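Long-range contact in taurine dioxygenase (Burkholderia ambifaria, PDB 5VN6), which probably acts as an iron-dependent taurine dioxygenase of the TfdA family, and carries a magnesium ion in its metal site here: residues 136-149 against 232-246. Numbering follows the deposited sequence.
Sequences ANMVLAYENLPDHV and LLHYLIGQAAIPEYQ
The ring of Y245 turns one face to helix 138-143 at A141: A141 CA sits 4.1 Å from the ring centroid, 29° off the normal, which defines a CH-pi contact. I242 CG2 backs the opposite face, so the ring is sandwiched. With L140 CG anti to the backbone N (chi1 -160°), CG and CD2 of L140 both lie along Y245 CD1 and CE1, CD2 at 3.7 Å from CD1.

Apolar packing continues along helix 228-237, where L145 CD2 meets Y235 CE2 at 3.9 Å and V149 CG1 lies 4.0 Å from L236 CD2. In the 3-10 turn that follows, M138 SD rests 4.0 Å from A240 CB.

Polar links are few. N137 N donates to Y245 O (2.8 Å, 152° at the hydrogen) beside the antiparallel, non-hydrogen-bonded pair A136–Q246, while N137 OD1 caps the helix through L140 N. One water accepts from Y245 OH (2.7 Å) and donates to A141 O and to Q239 OE1 (2.6 Å). The NE2 of that same amide is tied to Y235 O, which fixes its rotation.

Y245 is thus gripped at both ends: its carbonyl holds N137 at the end of strand 133-137, and its hydroxyl reaches A141 and Q239 through one water. Strands 133-137 and 246-249 share their sheet with 264-268, which carries the magnesium ligand H266.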
loop_
_atom_site.group_PDB
_atom_site.type_symbol
_atom_site.label_atom_id
_atom_site.label_comp_id
_atom_site.label_asym_id
_atom_site.label_seq_id
_atom_site.Cartn_x
_atom_site.Cartn_y
_atom_site.Cartn_z
ATOM N N ALA A 136 -4.329 -1.227 7.882
ATOM C CA ALA A 136 -4.758 -2.451 7.228
ATOM C C ALA A 136 -5.706 -3.209 8.157
ATOM O O ALA A 136 -5.523 -3.215 9.379
ATOM C CB ALA A 136 -3.560 -3.338 6.850
ATOM N N ASN A 137 -6.733 -3.817 7.575
ATOM C CA ASN A 137 -7.768 -4.541 8.313
ATOM C C ASN A 137 -7.298 -5.985 8.476
ATOM O O ASN A 137 -7.360 -6.779 7.539
ATOM C CB ASN A 137 -9.096 -4.439 7.565
ATOM C CG ASN A 137 -10.236 -5.167 8.257
ATOM O OD1 ASN A 137 -10.033 -6.090 9.046
ATOM N ND2 ASN A 137 -11.458 -4.753 7.947
ATOM N N MET A 138 -6.806 -6.336 9.662
ATOM C CA MET A 138 -6.327 -7.705 9.845
ATOM C C MET A 138 -7.445 -8.686 10.191
ATOM O O MET A 138 -7.175 -9.885 10.316
ATOM C CB MET A 138 -5.229 -7.741 10.918
ATOM C CG MET A 138 -4.072 -6.800 10.606
ATOM S SD MET A 138 -3.431 -6.918 8.899
ATOM C CE MET A 138 -2.753 -8.591 8.955
ATOM N N VAL A 139 -8.678 -8.209 10.377
ATOM C CA VAL A 139 -9.836 -9.108 10.436
ATOM C C VAL A 139 -10.121 -9.677 9.047
ATOM O O VAL A 139 -10.269 -10.893 8.853
ATOM C CB VAL A 139 -11.062 -8.360 10.998
ATOM C CG1 VAL A 139 -12.362 -9.203 10.847
ATOM C CG2 VAL A 139 -10.830 -7.932 12.472
ATOM N N LEU A 140 -10.178 -8.793 8.057
ATOM C CA LEU A 140 -10.314 -9.214 6.672
ATOM C C LEU A 140 -9.116 -10.053 6.216
ATOM O O LEU A 140 -9.276 -11.024 5.460
ATOM C CB LEU A 140 -10.478 -7.965 5.805
ATOM C CG LEU A 140 -11.081 -8.088 4.431
ATOM C CD1 LEU A 140 -12.443 -8.806 4.570
ATOM C CD2 LEU A 140 -11.234 -6.675 3.865
ATOM N N ALA A 141 -7.903 -9.691 6.644
ATOM C CA ALA A 141 -6.743 -10.483 6.241
ATOM C C ALA A 141 -6.866 -11.925 6.719
ATOM O O ALA A 141 -6.515 -12.862 5.985
ATOM C CB ALA A 141 -5.454 -9.860 6.775
ATOM N N TYR A 142 -7.371 -12.128 7.944
ATOM C CA TYR A 142 -7.620 -13.487 8.413
ATOM C C TYR A 142 -8.755 -14.134 7.633
ATOM O O TYR A 142 -8.624 -15.265 7.149
ATOM C CB TYR A 142 -7.979 -13.510 9.906
ATOM C CG TYR A 142 -8.350 -14.939 10.290
ATOM C CD1 TYR A 142 -7.354 -15.883 10.559
ATOM C CD2 TYR A 142 -9.666 -15.372 10.262
ATOM C CE1 TYR A 142 -7.662 -17.201 10.842
ATOM C CE2 TYR A 142 -9.997 -16.708 10.557
ATOM C CZ TYR A 142 -8.990 -17.608 10.844
ATOM O OH TYR A 142 -9.279 -18.929 11.120
ATOM N N GLU A 143 -9.894 -13.434 7.538
ATOM C CA GLU A 143 -11.086 -14.050 6.966
ATOM C C GLU A 143 -10.833 -14.570 5.554
ATOM O O GLU A 143 -11.368 -15.616 5.175
ATOM C CB GLU A 143 -12.248 -13.057 6.977
ATOM C CG GLU A 143 -13.530 -13.576 6.336
ATOM C CD GLU A 143 -14.084 -14.821 7.020
ATOM O OE1 GLU A 143 -14.814 -15.582 6.348
ATOM O OE2 GLU A 143 -13.794 -15.042 8.220
ATOM N N ASN A 144 -9.997 -13.884 4.775
ATOM C CA ASN A 144 -9.755 -14.251 3.380
ATOM C C ASN A 144 -8.618 -15.250 3.179
ATOM O O ASN A 144 -8.392 -15.671 2.041
ATOM C CB ASN A 144 -9.472 -12.996 2.543
ATOM C CG ASN A 144 -10.662 -12.091 2.455
ATOM O OD1 ASN A 144 -11.790 -12.532 2.623
ATOM N ND2 ASN A 144 -10.427 -10.825 2.159
ATOM N N LEU A 145 -7.897 -15.633 4.227
ATOM C CA LEU A 145 -6.904 -16.696 4.096
ATOM C C LEU A 145 -7.533 -17.946 3.495
ATOM O O LEU A 145 -8.741 -18.165 3.646
ATOM C CB LEU A 145 -6.280 -17.042 5.452
ATOM C CG LEU A 145 -5.384 -15.974 6.069
ATOM C CD1 LEU A 145 -5.003 -16.408 7.498
ATOM C CD2 LEU A 145 -4.133 -15.698 5.203
ATOM N N PRO A 146 -6.765 -18.759 2.773
ATOM C CA PRO A 146 -7.306 -20.028 2.275
ATOM C C PRO A 146 -7.510 -21.028 3.399
ATOM O O PRO A 146 -6.853 -20.967 4.446
ATOM C CB PRO A 146 -6.247 -20.511 1.272
ATOM C CG PRO A 146 -5.054 -19.669 1.492
ATOM C CD PRO A 146 -5.484 -18.398 2.138
ATOM N N ASP A 147 -8.442 -21.961 3.165
ATOM C CA ASP A 147 -8.831 -22.905 4.208
ATOM C C ASP A 147 -7.639 -23.649 4.794
ATOM O O ASP A 147 -7.560 -23.842 6.013
ATOM C CB ASP A 147 -9.850 -23.914 3.665
ATOM C CG ASP A 147 -11.192 -23.290 3.398
ATOM O OD1 ASP A 147 -11.484 -22.253 4.034
ATOM O OD2 ASP A 147 -11.956 -23.839 2.571
ATOM N N HIS A 148 -6.703 -24.085 3.948
ATOM C CA HIS A 148 -5.592 -24.873 4.469
ATOM C C HIS A 148 -4.646 -24.022 5.309
ATOM O O HIS A 148 -3.940 -24.558 6.169
ATOM C CB HIS A 148 -4.845 -25.572 3.326
ATOM C CG HIS A 148 -3.931 -24.670 2.551
ATOM N ND1 HIS A 148 -4.343 -23.980 1.430
ATOM C CD2 HIS A 148 -2.623 -24.362 2.723
ATOM C CE1 HIS A 148 -3.332 -23.270 0.955
ATOM N NE2 HIS A 148 -2.277 -23.485 1.722
ATOM N N VAL A 149 -4.601 -22.708 5.078
ATOM C CA VAL A 149 -3.787 -21.851 5.939
ATOM C C VAL A 149 -4.474 -21.664 7.283
ATOM O O VAL A 149 -3.819 -21.625 8.330
ATOM C CB VAL A 149 -3.500 -20.490 5.270
ATOM C CG1 VAL A 149 -2.643 -19.585 6.229
ATOM C CG2 VAL A 149 -2.778 -20.687 3.934
ATOM N N LEU A 232 6.065 -19.503 6.246
ATOM C CA LEU A 232 4.664 -19.270 6.575
ATOM C C LEU A 232 4.482 -17.939 7.278
ATOM O O LEU A 232 3.539 -17.190 6.978
ATOM C CB LEU A 232 4.124 -20.408 7.454
ATOM C CG LEU A 232 2.683 -20.242 7.973
ATOM C CD1 LEU A 232 1.660 -20.139 6.831
ATOM C CD2 LEU A 232 2.319 -21.389 8.919
ATOM N N LEU A 233 5.384 -17.617 8.214
ATOM C CA LEU A 233 5.277 -16.344 8.914
ATOM C C LEU A 233 5.382 -15.182 7.936
ATOM O O LEU A 233 4.578 -14.238 7.992
ATOM C CB LEU A 233 6.340 -16.256 10.018
ATOM C CG LEU A 233 6.407 -14.944 10.812
ATOM C CD1 LEU A 233 5.072 -14.643 11.509
ATOM C CD2 LEU A 233 7.567 -14.910 11.802
ATOM N N HIS A 234 6.323 -15.267 6.984
ATOM C CA HIS A 234 6.448 -14.220 5.968
ATOM C C HIS A 234 5.168 -14.067 5.160
ATOM O O HIS A 234 4.740 -12.941 4.873
ATOM C CB HIS A 234 7.634 -14.517 5.053
ATOM C CG HIS A 234 8.948 -14.422 5.761
ATOM N ND1 HIS A 234 10.121 -14.939 5.253
ATOM C CD2 HIS A 234 9.263 -13.887 6.968
ATOM C CE1 HIS A 234 11.107 -14.712 6.109
ATOM N NE2 HIS A 234 10.615 -14.064 7.152
ATOM N N TYR A 235 4.534 -15.189 4.811
ATOM C CA TYR A 235 3.283 -15.136 4.071
ATOM C C TYR A 235 2.198 -14.429 4.878
ATOM O O TYR A 235 1.436 -13.620 4.336
ATOM C CB TYR A 235 2.854 -16.560 3.700
ATOM C CG TYR A 235 1.446 -16.660 3.164
ATOM C CD1 TYR A 235 1.173 -16.511 1.797
ATOM C CD2 TYR A 235 0.381 -16.919 4.022
ATOM C CE1 TYR A 235 -0.139 -16.622 1.308
ATOM C CE2 TYR A 235 -0.908 -17.028 3.546
ATOM C CZ TYR A 235 -1.160 -16.887 2.196
ATOM O OH TYR A 235 -2.450 -16.982 1.771
ATOM N N LEU A 236 2.124 -14.722 6.178
ATOM C CA LEU A 236 1.126 -14.101 7.045
ATOM C C LEU A 236 1.374 -12.601 7.219
ATOM O O LEU A 236 0.471 -11.790 6.981
ATOM C CB LEU A 236 1.114 -14.815 8.406
ATOM C CG LEU A 236 0.623 -16.260 8.369
ATOM C CD1 LEU A 236 0.604 -16.973 9.767
ATOM C CD2 LEU A 236 -0.779 -16.337 7.684
ATOM N N ILE A 237 2.590 -12.203 7.617
ATOM C CA ILE A 237 2.825 -10.777 7.841
ATOM C C ILE A 237 2.682 -9.986 6.548
ATOM O O ILE A 237 2.327 -8.800 6.583
ATOM C CB ILE A 237 4.201 -10.475 8.476
ATOM C CG1 ILE A 237 5.322 -10.727 7.460
ATOM C CG2 ILE A 237 4.376 -11.173 9.860
ATOM C CD1 ILE A 237 6.629 -10.031 7.808
ATOM N N GLY A 238 2.980 -10.602 5.399
ATOM C CA GLY A 238 2.796 -9.917 4.128
ATOM C C GLY A 238 1.344 -9.688 3.734
ATOM O O GLY A 238 1.091 -9.010 2.732
ATOM N N GLN A 239 0.394 -10.297 4.441
ATOM C CA GLN A 239 -1.012 -10.053 4.134
ATOM C C GLN A 239 -1.365 -8.592 4.365
ATOM O O GLN A 239 -2.246 -8.054 3.687
ATOM C CB GLN A 239 -1.922 -10.986 4.970
ATOM C CG GLN A 239 -1.731 -12.507 4.706
ATOM C CD GLN A 239 -1.986 -12.910 3.222
ATOM O OE1 GLN A 239 -3.092 -12.724 2.694
ATOM N NE2 GLN A 239 -0.960 -13.452 2.562
ATOM N N ALA A 240 -0.668 -7.918 5.297
ATOM C CA ALA A 240 -0.947 -6.507 5.537
ATOM C C ALA A 240 -0.565 -5.645 4.348
ATOM O O ALA A 240 -0.990 -4.491 4.281
ATOM C CB ALA A 240 -0.206 -5.984 6.774
ATOM N N ALA A 241 0.248 -6.150 3.425
ATOM C CA ALA A 241 0.648 -5.354 2.276
ATOM C C ALA A 241 -0.362 -5.415 1.118
ATOM O O ALA A 241 -0.102 -4.849 0.046
ATOM C CB ALA A 241 2.039 -5.788 1.807
ATOM N N ILE A 242 -1.513 -6.051 1.309
ATOM C CA ILE A 242 -2.492 -6.236 0.241
ATOM C C ILE A 242 -3.374 -4.989 0.171
ATOM O O ILE A 242 -4.090 -4.698 1.142
ATOM C CB ILE A 242 -3.328 -7.507 0.454
ATOM C CG1 ILE A 242 -2.448 -8.743 0.237
ATOM C CG2 ILE A 242 -4.563 -7.518 -0.477
ATOM C CD1 ILE A 242 -3.067 -10.075 0.724
ATOM N N PRO A 243 -3.360 -4.245 -0.937
ATOM C CA PRO A 243 -4.104 -2.977 -0.969
ATOM C C PRO A 243 -5.587 -3.116 -0.679
ATOM O O PRO A 243 -6.189 -2.164 -0.158
ATOM C CB PRO A 243 -3.847 -2.461 -2.391
ATOM C CG PRO A 243 -2.501 -3.064 -2.746
ATOM C CD PRO A 243 -2.548 -4.446 -2.147
ATOM N N GLU A 244 -6.188 -4.276 -0.979
ATOM C CA GLU A 244 -7.607 -4.499 -0.687
ATOM C C GLU A 244 -7.946 -4.291 0.784
ATOM O O GLU A 244 -9.097 -3.993 1.113
ATOM C CB GLU A 244 -8.017 -5.916 -1.096
ATOM C CG GLU A 244 -8.473 -6.028 -2.551
ATOM C CD GLU A 244 -7.314 -6.053 -3.534
ATOM O OE1 GLU A 244 -6.139 -6.116 -3.076
ATOM O OE2 GLU A 244 -7.575 -6.011 -4.759
ATOM N N TYR A 245 -6.982 -4.457 1.680
ATOM C CA TYR A 245 -7.239 -4.368 3.116
ATOM C C TYR A 245 -6.883 -3.009 3.691
ATOM O O TYR A 245 -6.958 -2.826 4.914
ATOM C CB TYR A 245 -6.434 -5.439 3.869
ATOM C CG TYR A 245 -6.612 -6.843 3.353
ATOM C CD1 TYR A 245 -7.798 -7.235 2.708
ATOM C CD2 TYR A 245 -5.592 -7.792 3.521
ATOM C CE1 TYR A 245 -7.957 -8.546 2.225
ATOM C CE2 TYR A 245 -5.744 -9.084 3.060
ATOM C CZ TYR A 245 -6.931 -9.460 2.419
ATOM O OH TYR A 245 -7.065 -10.754 1.967
ATOM N N GLN A 246 -6.488 -2.059 2.846
ATOM C CA GLN A 246 -5.771 -0.875 3.287
ATOM C C GLN A 246 -6.600 0.389 3.103
ATOM O O GLN A 246 -7.479 0.480 2.240
ATOM C CB GLN A 246 -4.440 -0.714 2.523
ATOM C CG GLN A 246 -3.399 -1.774 2.858
ATOM C CD GLN A 246 -2.174 -1.649 1.963
ATOM O OE1 GLN A 246 -2.148 -0.819 1.069
ATOM N NE2 GLN A 246 -1.191 -2.511 2.159
HETATM O O HOH W 1 -5.615 -12.609 3.380
#